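Local atomic coordinates of adenylosuccinate lyase (PDB entry 4EEI), a protein that probably catalyses the cleavage of adenylosuccinate to AMP and fumarate, and a parallel fumarate-releasing step earlier in purine biosynthesis. Residues B[110-115]-B[323-328]; B[29-34]-B[41-46]; B[133-138]-B[417-422]. All coordinates share one frame; numbering follows the deposited sequence.

Interaction 1 (B[110-115]-B[323-328]); sequences MSYVIK and ALRRMK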
loop_
_atom_site.group_PDB
_atom_site.type_symbol
_atom_site.label_atom_id
_atom_site.label_comp_id
_atom_site.label_asym_id
_atom_site.label_seq_id
_atom_site.Cartn_x
_atom_site.Cartn_y
_atom_site.Cartn_z
ATOM N N MET B 110 2.924 -11.206 21.145
ATOM C CA MET B 110 3.219 -9.850 21.610
ATOM C C MET B 110 4.220 -9.816 22.750
ATOM O O MET B 110 5.034 -8.889 22.842
ATOM C CB MET B 110 1.941 -9.132 22.047
ATOM C CG MET B 110 1.099 -8.641 20.907
ATOM S SD MET B 110 -0.226 -7.580 21.526
ATOM C CE MET B 110 0.705 -6.160 22.111
ATOM N N SER B 111 4.149 -10.810 23.631
ATOM C CA SER B 111 5.054 -10.868 24.766
ATOM C C SER B 111 6.500 -10.901 24.294
ATOM O O SER B 111 7.372 -10.268 24.892
ATOM C CB SER B 111 4.750 -12.095 25.629
ATOM O OG SER B 111 3.457 -11.973 26.192
ATOM N N TYR B 112 6.748 -11.637 23.215
ATOM C CA TYR B 112 8.101 -11.739 22.667
ATOM C C TYR B 112 8.512 -10.451 21.946
ATOM O O TYR B 112 9.658 -10.009 22.061
ATOM C CB TYR B 112 8.222 -12.933 21.710
ATOM C CG TYR B 112 8.339 -14.281 22.390
ATOM C CD1 TYR B 112 9.532 -14.681 22.994
ATOM C CD2 TYR B 112 7.272 -15.165 22.410
ATOM C CE1 TYR B 112 9.646 -15.920 23.620
ATOM C CE2 TYR B 112 7.380 -16.408 23.030
ATOM C CZ TYR B 112 8.565 -16.776 23.629
ATOM O OH TYR B 112 8.659 -18.011 24.237
ATOM N N VAL B 113 7.588 -9.867 21.195
ATOM C CA VAL B 113 7.871 -8.623 20.477
ATOM C C VAL B 113 8.219 -7.522 21.465
ATOM O O VAL B 113 9.184 -6.791 21.273
ATOM C CB VAL B 113 6.668 -8.188 19.651
ATOM C CG1 VAL B 113 6.942 -6.838 18.964
ATOM C CG2 VAL B 113 6.336 -9.262 18.617
ATOM N N ILE B 114 7.437 -7.427 22.535
ATOM C CA ILE B 114 7.642 -6.382 23.539
ATOM C C ILE B 114 8.986 -6.555 24.254
ATOM O O ILE B 114 9.728 -5.580 24.465
ATOM C CB ILE B 114 6.466 -6.342 24.541
ATOM C CG1 ILE B 114 5.240 -5.735 23.864
ATOM C CG2 ILE B 114 6.827 -5.517 25.789
ATOM C CD1 ILE B 114 3.963 -5.817 24.698
ATOM N N LYS B 115 9.314 -7.794 24.615
ATOM C CA LYS B 115 10.586 -8.068 25.277
ATOM C C LYS B 115 11.728 -7.680 24.354
ATOM O O LYS B 115 12.700 -7.043 24.775
ATOM C CB LYS B 115 10.708 -9.553 25.635
ATOM C CG LYS B 115 12.048 -9.915 26.262
ATOM C CD LYS B 115 12.258 -11.427 26.338
ATOM C CE LYS B 115 13.582 -11.784 27.030
ATOM N NZ LYS B 115 14.783 -11.181 26.370
ATOM N N ALA B 323 13.679 -9.440 13.296
ATOM C CA ALA B 323 14.303 -8.167 12.952
ATOM C C ALA B 323 14.752 -7.417 14.195
ATOM O O ALA B 323 15.821 -6.820 14.197
ATOM C CB ALA B 323 13.358 -7.295 12.099
ATOM N N LEU B 324 13.939 -7.431 15.249
ATOM C CA LEU B 324 14.303 -6.713 16.477
ATOM C C LEU B 324 15.533 -7.325 17.136
ATOM O O LEU B 324 16.362 -6.607 17.698
ATOM C CB LEU B 324 13.145 -6.701 17.474
ATOM C CG LEU B 324 11.905 -5.915 17.039
ATOM C CD1 LEU B 324 10.771 -6.189 17.994
ATOM C CD2 LEU B 324 12.223 -4.418 17.013
ATOM N N ARG B 325 15.642 -8.652 17.101
ATOM C CA ARG B 325 16.805 -9.329 17.685
ATOM C C ARG B 325 18.045 -9.083 16.862
ATOM O O ARG B 325 19.134 -8.856 17.405
ATOM C CB ARG B 325 16.556 -10.836 17.813
ATOM C CG ARG B 325 15.411 -11.189 18.748
ATOM C CD ARG B 325 15.322 -12.681 19.011
ATOM N NE ARG B 325 14.201 -12.980 19.905
ATOM C CZ ARG B 325 13.804 -14.206 20.226
ATOM N NH1 ARG B 325 14.427 -15.263 19.724
ATOM N NH2 ARG B 325 12.774 -14.371 21.043
ATOM N N ARG B 326 17.905 -9.143 15.543
ATOM C CA ARG B 326 19.088 -8.972 14.691
ATOM C C ARG B 326 19.581 -7.523 14.738
ATOM O O ARG B 326 20.793 -7.270 14.793
ATOM C CB ARG B 326 18.805 -9.391 13.246
ATOM C CG ARG B 326 19.986 -9.154 12.315
ATOM C CD ARG B 326 19.841 -9.864 10.973
ATOM N NE ARG B 326 21.082 -9.753 10.202
ATOM C CZ ARG B 326 21.348 -10.448 9.105
ATOM N NH1 ARG B 326 20.455 -11.310 8.637
ATOM N NH2 ARG B 326 22.514 -10.285 8.484
ATOM N N MET B 327 18.650 -6.574 14.728
ATOM C CA MET B 327 19.033 -5.168 14.854
ATOM C C MET B 327 19.715 -4.887 16.190
ATOM O O MET B 327 20.692 -4.150 16.244
ATOM C CB MET B 327 17.827 -4.248 14.686
ATOM C CG MET B 327 18.205 -2.762 14.840
ATOM S SD MET B 327 19.328 -2.176 13.532
ATOM C CE MET B 327 18.114 -1.643 12.321
ATOM N N LYS B 328 19.208 -5.472 17.270
ATOM C CA LYS B 328 19.861 -5.302 18.570
ATOM C C LYS B 328 21.289 -5.832 18.559
ATOM O O LYS B 328 22.219 -5.169 19.044
ATOM C CB LYS B 328 19.056 -5.977 19.687
ATOM C CG LYS B 328 19.778 -5.991 21.043
ATOM C CD LYS B 328 19.453 -7.268 21.797
ATOM C CE LYS B 328 19.804 -7.194 23.274
ATOM N NZ LYS B 328 21.263 -7.016 23.565
#
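The guanidinium of Arg-325 turns its edge to the Tyr-112 ring, which it approaches obliquely: ring carbon CD1 of Tyr-112 lies in the guanidinium plane, 3.8 Å from NH2 of Arg-325, and the two planes are turned 61° against each other. The contact is therefore a lateral brush between two inclined flat groups, with no stacking of one upon the other. What fixes the guanidinium lies elsewhere: NE of Arg-325 makes a salt bridge with Asp-116, one residue beyond 110-115, and its NH2 makes another with Glu-9. The arginine chain runs extended from CG to NE, which carries its head across to the neighbouring helix. Lys-115 also lies on this side, its NZ 6.5 Å from Arg-325 NH2, and the two carboxylates probably ease that approach of like charges.

Deeper in, the contact is made by aliphatic side chains. Leu-324 points at the other helix, and its CD1 comes within 4.0 Å of Val-113 CG1, with the backbone O of Val-113 a van der Waals neighbour at 3.7 Å. The valine's CB is directed away from 323-328, yet CG1, set anti to the backbone N (chi1 177°), still brings a methyl to the leucine. The alpha carbons of Val-113 and Leu-324 are 7.8 Å apart, and no hydrogen bond joins the segments. Around this core, Val-113 also touches Leu-168 and His-226, while Leu-324 continues onto Leu-117 and Leu-120. Apolar inside and charged outside, this is side-by-side packing of helices 94-131 and 304-333 in the long helical bundle characteristic of the fumarase/aspartase (lyase 1) superfamily.

Interaction 2 (B[29-34]-B[41-46]); sequences AILEAL and KGTAAE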
loop_
_atom_site.group_PDB
_atom_site.type_symbol
_atom_site.label_atom_id
_atom_site.label_comp_id
_atom_site.label_asym_id
_atom_site.label_seq_id
_atom_site.Cartn_x
_atom_site.Cartn_y
_atom_site.Cartn_z
ATOM N N ALA B 29 -12.851 -23.284 28.479
ATOM C CA ALA B 29 -13.233 -22.104 29.257
ATOM C C ALA B 29 -14.751 -21.906 29.250
ATOM O O ALA B 29 -15.366 -21.712 30.307
ATOM C CB ALA B 29 -12.522 -20.862 28.742
ATOM N N ILE B 30 -15.362 -21.948 28.067
ATOM C CA ILE B 30 -16.814 -21.808 27.993
ATOM C C ILE B 30 -17.505 -23.045 28.583
ATOM O O ILE B 30 -18.548 -22.937 29.231
ATOM C CB ILE B 30 -17.300 -21.498 26.550
ATOM C CG1 ILE B 30 -18.800 -21.192 26.547
ATOM C CG2 ILE B 30 -16.983 -22.643 25.593
ATOM C CD1 ILE B 30 -19.167 -20.010 27.423
ATOM N N LEU B 31 -16.913 -24.220 28.395
ATOM C CA LEU B 31 -17.511 -25.443 28.936
ATOM C C LEU B 31 -17.555 -25.385 30.458
ATOM O O LEU B 31 -18.546 -25.775 31.073
ATOM C CB LEU B 31 -16.745 -26.684 28.464
ATOM C CG LEU B 31 -17.269 -28.057 28.901
ATOM C CD1 LEU B 31 -18.664 -28.325 28.363
ATOM C CD2 LEU B 31 -16.309 -29.168 28.460
ATOM N N GLU B 32 -16.482 -24.884 31.064
ATOM C CA GLU B 32 -16.418 -24.759 32.519
ATOM C C GLU B 32 -17.431 -23.723 33.005
ATOM O O GLU B 32 -18.101 -23.917 34.020
ATOM C CB GLU B 32 -14.997 -24.375 32.964
ATOM C CG GLU B 32 -14.852 -24.137 34.467
ATOM C CD GLU B 32 -13.410 -23.913 34.908
ATOM O OE1 GLU B 32 -12.476 -24.254 34.146
ATOM O OE2 GLU B 32 -13.217 -23.391 36.027
ATOM N N ALA B 33 -17.553 -22.625 32.268
ATOM C CA ALA B 33 -18.565 -21.618 32.582
ATOM C C ALA B 33 -19.954 -22.250 32.592
ATOM O O ALA B 33 -20.764 -22.006 33.493
ATOM C CB ALA B 33 -18.502 -20.479 31.570
ATOM N N LEU B 34 -20.220 -23.080 31.590
ATOM C CA LEU B 34 -21.533 -23.679 31.430
ATOM C C LEU B 34 -21.842 -24.709 32.507
ATOM O O LEU B 34 -22.968 -25.179 32.605
ATOM C CB LEU B 34 -21.675 -24.283 30.034
ATOM C CG LEU B 34 -21.822 -23.247 28.917
ATOM C CD1 LEU B 34 -21.872 -23.904 27.543
ATOM C CD2 LEU B 34 -23.068 -22.398 29.148
ATOM N N LYS B 41 -20.824 -30.682 36.856
ATOM C CA LYS B 41 -19.581 -30.166 37.435
ATOM C C LYS B 41 -18.445 -31.157 37.217
ATOM O O LYS B 41 -18.639 -32.362 37.377
ATOM C CB LYS B 41 -19.743 -29.912 38.933
ATOM C CG LYS B 41 -20.865 -28.955 39.291
ATOM C CD LYS B 41 -20.593 -27.552 38.773
ATOM C CE LYS B 41 -21.658 -26.568 39.244
ATOM N NZ LYS B 41 -21.293 -25.160 38.910
ATOM N N GLY B 42 -17.271 -30.652 36.840
ATOM C CA GLY B 42 -16.104 -31.501 36.656
ATOM C C GLY B 42 -15.809 -31.887 35.214
ATOM O O GLY B 42 -14.734 -32.412 34.922
ATOM N N THR B 43 -16.749 -31.622 34.310
ATOM C CA THR B 43 -16.626 -32.075 32.927
ATOM C C THR B 43 -15.427 -31.449 32.215
ATOM O O THR B 43 -14.625 -32.151 31.597
ATOM C CB THR B 43 -17.912 -31.797 32.129
ATOM O OG1 THR B 43 -19.012 -32.485 32.741
ATOM C CG2 THR B 43 -17.761 -32.270 30.698
ATOM N N ALA B 44 -15.306 -30.129 32.303
ATOM C CA ALA B 44 -14.191 -29.424 31.671
ATOM C C ALA B 44 -12.847 -29.896 32.230
ATOM O O ALA B 44 -11.877 -30.062 31.489
ATOM C CB ALA B 44 -14.347 -27.923 31.845
ATOM N N ALA B 45 -12.782 -30.113 33.538
ATOM C CA ALA B 45 -11.527 -30.533 34.157
ATOM C C ALA B 45 -11.133 -31.939 33.705
ATOM O O ALA B 45 -9.947 -32.251 33.552
ATOM C CB ALA B 45 -11.637 -30.470 35.668
ATOM N N GLU B 46 -12.138 -32.790 33.515
ATOM C CA GLU B 46 -11.925 -34.157 33.046
ATOM C C GLU B 46 -11.292 -34.161 31.654
ATOM O O GLU B 46 -10.298 -34.849 31.407
ATOM C CB GLU B 46 -13.263 -34.894 33.010
ATOM C CG GLU B 46 -13.220 -36.272 32.372
ATOM C CD GLU B 46 -12.755 -37.354 33.331
ATOM O OE1 GLU B 46 -12.401 -37.018 34.481
ATOM O OE2 GLU B 46 -12.748 -38.541 32.934
#
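Ala-44 packs against Glu-32 and Leu-31 in the tight part of this contact. Its CB lies 3.8 Å from Glu-32 CB, and the alpha carbons of Glu-32 and Ala-44 are only 5.2 Å apart, a spacing that a side chain as small as a methyl permits. Leu-31 covers the neighbouring surface: with CG anti to the backbone N (chi1 -178°) its branch swings toward helix 43-50, and CD2 of Leu-31 reaches to 3.9 Å from Ala-44 CA. The same CD2 is 4.1 Å from Thr-43 CG2, while the threonine hydroxyl is hydrogen-bonded to the O of Pro-40.

Toward solvent the grip slackens. Glu-32 touches Ala-44 through its CB, its chain runs out extended, and OE1 has a long, weak ion pair with Arg-48. Gly-42 holds the N-cap position of helix 43-50. Glu-35, in the intervening turn, receives hydrogen bonds from the backbone N of both Gly-42 and Ala-44.

No hydrogen bond crosses between 29-34 and 41-46. The chemistry thus divides the work: methyls and methylenes seat helix 43-50 against the end of helix 16-33, while the Glu-35 carboxylate takes two amides at the new helix's start.

Interaction 3 (B[133-138]-B[417-422]); sequences EIITMG and TYLKEI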
loop_
_atom_site.group_PDB
_atom_site.type_symbol
_atom_site.label_atom_id
_atom_site.label_comp_id
_atom_site.label_asym_id
_atom_site.label_seq_id
_atom_site.Cartn_x
_atom_site.Cartn_y
_atom_site.Cartn_z
ATOM N N GLU B 133 29.828 11.593 23.817
ATOM C CA GLU B 133 30.983 12.500 23.861
ATOM C C GLU B 133 31.622 12.786 22.505
ATOM O O GLU B 133 32.422 13.714 22.369
ATOM C CB GLU B 133 32.068 11.883 24.749
ATOM C CG GLU B 133 32.553 10.518 24.244
ATOM C CD GLU B 133 33.762 9.988 24.999
ATOM O OE1 GLU B 133 34.896 10.408 24.685
ATOM O OE2 GLU B 133 33.577 9.141 25.896
ATOM N N ILE B 134 31.297 11.971 21.509
ATOM C CA ILE B 134 31.966 12.057 20.218
ATOM C C ILE B 134 31.331 13.152 19.377
ATOM O O ILE B 134 30.108 13.230 19.278
ATOM C CB ILE B 134 31.882 10.711 19.479
ATOM C CG1 ILE B 134 32.540 9.614 20.321
ATOM C CG2 ILE B 134 32.516 10.805 18.105
ATOM C CD1 ILE B 134 32.451 8.224 19.706
ATOM N N ILE B 135 32.153 14.004 18.769
ATOM C CA ILE B 135 31.609 15.057 17.913
ATOM C C ILE B 135 31.651 14.619 16.444
ATOM O O ILE B 135 32.661 14.085 15.971
ATOM C CB ILE B 135 32.314 16.421 18.148
ATOM C CG1 ILE B 135 31.600 17.544 17.396
ATOM C CG2 ILE B 135 33.781 16.360 17.774
ATOM C CD1 ILE B 135 31.926 18.926 17.956
ATOM N N THR B 136 30.533 14.809 15.743
ATOM C CA THR B 136 30.418 14.382 14.348
ATOM C C THR B 136 29.808 15.511 13.527
ATOM O O THR B 136 29.262 16.463 14.089
ATOM C CB THR B 136 29.538 13.129 14.222
ATOM O OG1 THR B 136 29.586 12.627 12.880
ATOM C CG2 THR B 136 28.090 13.457 14.586
ATOM N N MET B 137 29.913 15.420 12.204
ATOM C CA MET B 137 29.243 16.386 11.337
ATOM C C MET B 137 27.787 15.991 11.113
ATOM O O MET B 137 27.498 14.903 10.586
ATOM C CB MET B 137 29.944 16.503 9.979
ATOM C CG MET B 137 31.281 17.217 10.010
ATOM S SD MET B 137 31.149 18.846 10.776
ATOM C CE MET B 137 29.861 19.570 9.758
ATOM N N GLY B 138 26.871 16.865 11.521
ATOM C CA GLY B 138 25.470 16.723 11.155
ATOM C C GLY B 138 25.327 17.001 9.668
ATOM O O GLY B 138 26.117 17.765 9.096
ATOM N N THR B 417 30.756 24.346 22.047
ATOM C CA THR B 417 29.679 25.123 21.448
ATOM C C THR B 417 28.558 24.229 20.952
ATOM O O THR B 417 27.390 24.437 21.279
ATOM C CB THR B 417 30.213 25.988 20.289
ATOM O OG1 THR B 417 31.212 26.886 20.790
ATOM C CG2 THR B 417 29.096 26.794 19.645
ATOM N N TYR B 418 28.915 23.222 20.167
ATOM C CA TYR B 418 27.918 22.452 19.447
ATOM C C TYR B 418 27.369 21.268 20.230
ATOM O O TYR B 418 26.449 20.590 19.770
ATOM C CB TYR B 418 28.486 22.015 18.101
ATOM C CG TYR B 418 28.716 23.184 17.179
ATOM C CD1 TYR B 418 27.671 23.714 16.439
ATOM C CD2 TYR B 418 29.971 23.769 17.059
ATOM C CE1 TYR B 418 27.866 24.782 15.594
ATOM C CE2 TYR B 418 30.175 24.846 16.216
ATOM C CZ TYR B 418 29.116 25.348 15.489
ATOM O OH TYR B 418 29.303 26.418 14.642
ATOM N N LEU B 419 27.935 21.022 21.405
ATOM C CA LEU B 419 27.429 19.980 22.292
ATOM C C LEU B 419 26.987 20.577 23.628
ATOM O O LEU B 419 26.833 19.859 24.620
ATOM C CB LEU B 419 28.488 18.896 22.513
ATOM C CG LEU B 419 28.499 17.721 21.528
ATOM C CD1 LEU B 419 28.867 18.142 20.117
ATOM C CD2 LEU B 419 29.443 16.640 22.008
ATOM N N LYS B 420 26.780 21.893 23.636
ATOM C CA LYS B 420 26.416 22.645 24.843
ATOM C C LYS B 420 25.198 22.076 25.585
ATOM O O LYS B 420 25.186 22.022 26.813
ATOM C CB LYS B 420 26.146 24.109 24.470
ATOM C CG LYS B 420 25.759 25.018 25.633
ATOM C CD LYS B 420 25.263 26.387 25.124
ATOM C CE LYS B 420 23.862 26.296 24.494
ATOM N NZ LYS B 420 23.651 27.203 23.316
ATOM N N GLU B 421 24.182 21.650 24.844
ATOM C CA GLU B 421 22.929 21.224 25.463
ATOM C C GLU B 421 22.728 19.709 25.474
ATOM O O GLU B 421 21.631 19.229 25.781
ATOM C CB GLU B 421 21.738 21.883 24.757
ATOM C CG GLU B 421 21.728 23.407 24.825
ATOM C CD GLU B 421 21.210 23.937 26.147
ATOM O OE1 GLU B 421 20.931 23.132 27.056
ATOM O OE2 GLU B 421 21.075 25.163 26.282
ATOM N N ILE B 422 23.769 18.953 25.150
ATOM C CA ILE B 422 23.596 17.510 24.977
ATOM C C ILE B 422 23.117 16.819 26.267
ATOM O O ILE B 422 22.352 15.858 26.201
ATOM C CB ILE B 422 24.875 16.841 24.410
ATOM C CG1 ILE B 422 24.561 15.449 23.854
ATOM C CG2 ILE B 422 25.951 16.759 25.463
ATOM C CD1 ILE B 422 23.495 15.468 22.774
#
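Ile-135, opening strand 135-140, faces Leu-419, the first residue to leave helical geometry after helix 411-418, with their alpha carbons 7.8 Å apart and the chain beyond folding into a type I turn from Leu-419 to Ile-422. In that turn the N of Ile-422 bonds to the O of Leu-419 at 3.2 Å.

Both side chains point across the gap and meet at an angle. Leu-419 CD1 sits 3.8 Å from Ile-135 CD1 and 3.9 Å from Ile-135 CG1, so one leucine methyl bears on the longer branch of the isoleucine. That branch stands anti to the backbone N (chi1 -172°), which directs it at the leucine. The other leucine methyl, CD2, lies against the backbone just before the strand, 4.2 Å from Glu-133 O. Glu-133 takes part through its main chain, while its carboxylate turns elsewhere to a salt bridge with Arg-338. No hydrogen bond links the two segments; the join rests on apolar contact.

The turn itself lies at a subunit boundary, where Lys-420 NZ bonds to the backbone O of Tyr-187 and of Leu-190 in the second subunit, and Glu-421 OE1 to Thr-192 of that same subunit. Within the chain, Ile-135 also packs on Ile-414 and Phe-411 of helix 411-418 and on Pro-147. Strand 135-140 pairs with antiparallel strand 143-149 as a two-stranded hairpin, with Ile-134 and Thr-136 resting on helix 338-346 and Ile-135 turned to the end of helix 411-418.

Overall arrangement
The three contacts are spread along an elongated subunit. Interaction 1 is nearest the chain's centre, about 8 Å from it; interactions 2 and 3 lie on opposite sides of that centre, their own centres about 65 Å apart. From interaction 1, the centre of interaction 2 is about 36 Å away and that of interaction 3 about 31 Å; none of the contacts touch. Helix 94-131 is followed in the chain by strand 135-140. The known ligand sites lie apart from all three, but on shared elements: Ser-94, Ser-95 and Ile-98 of helix 94-131 and Ser-306, Ser-307 and Arg-310 of helix 304-333 line AMP pockets, and Ser-140, a succinate-binding residue whose ligand is not bound to this chain here, ends the strand of interaction 3.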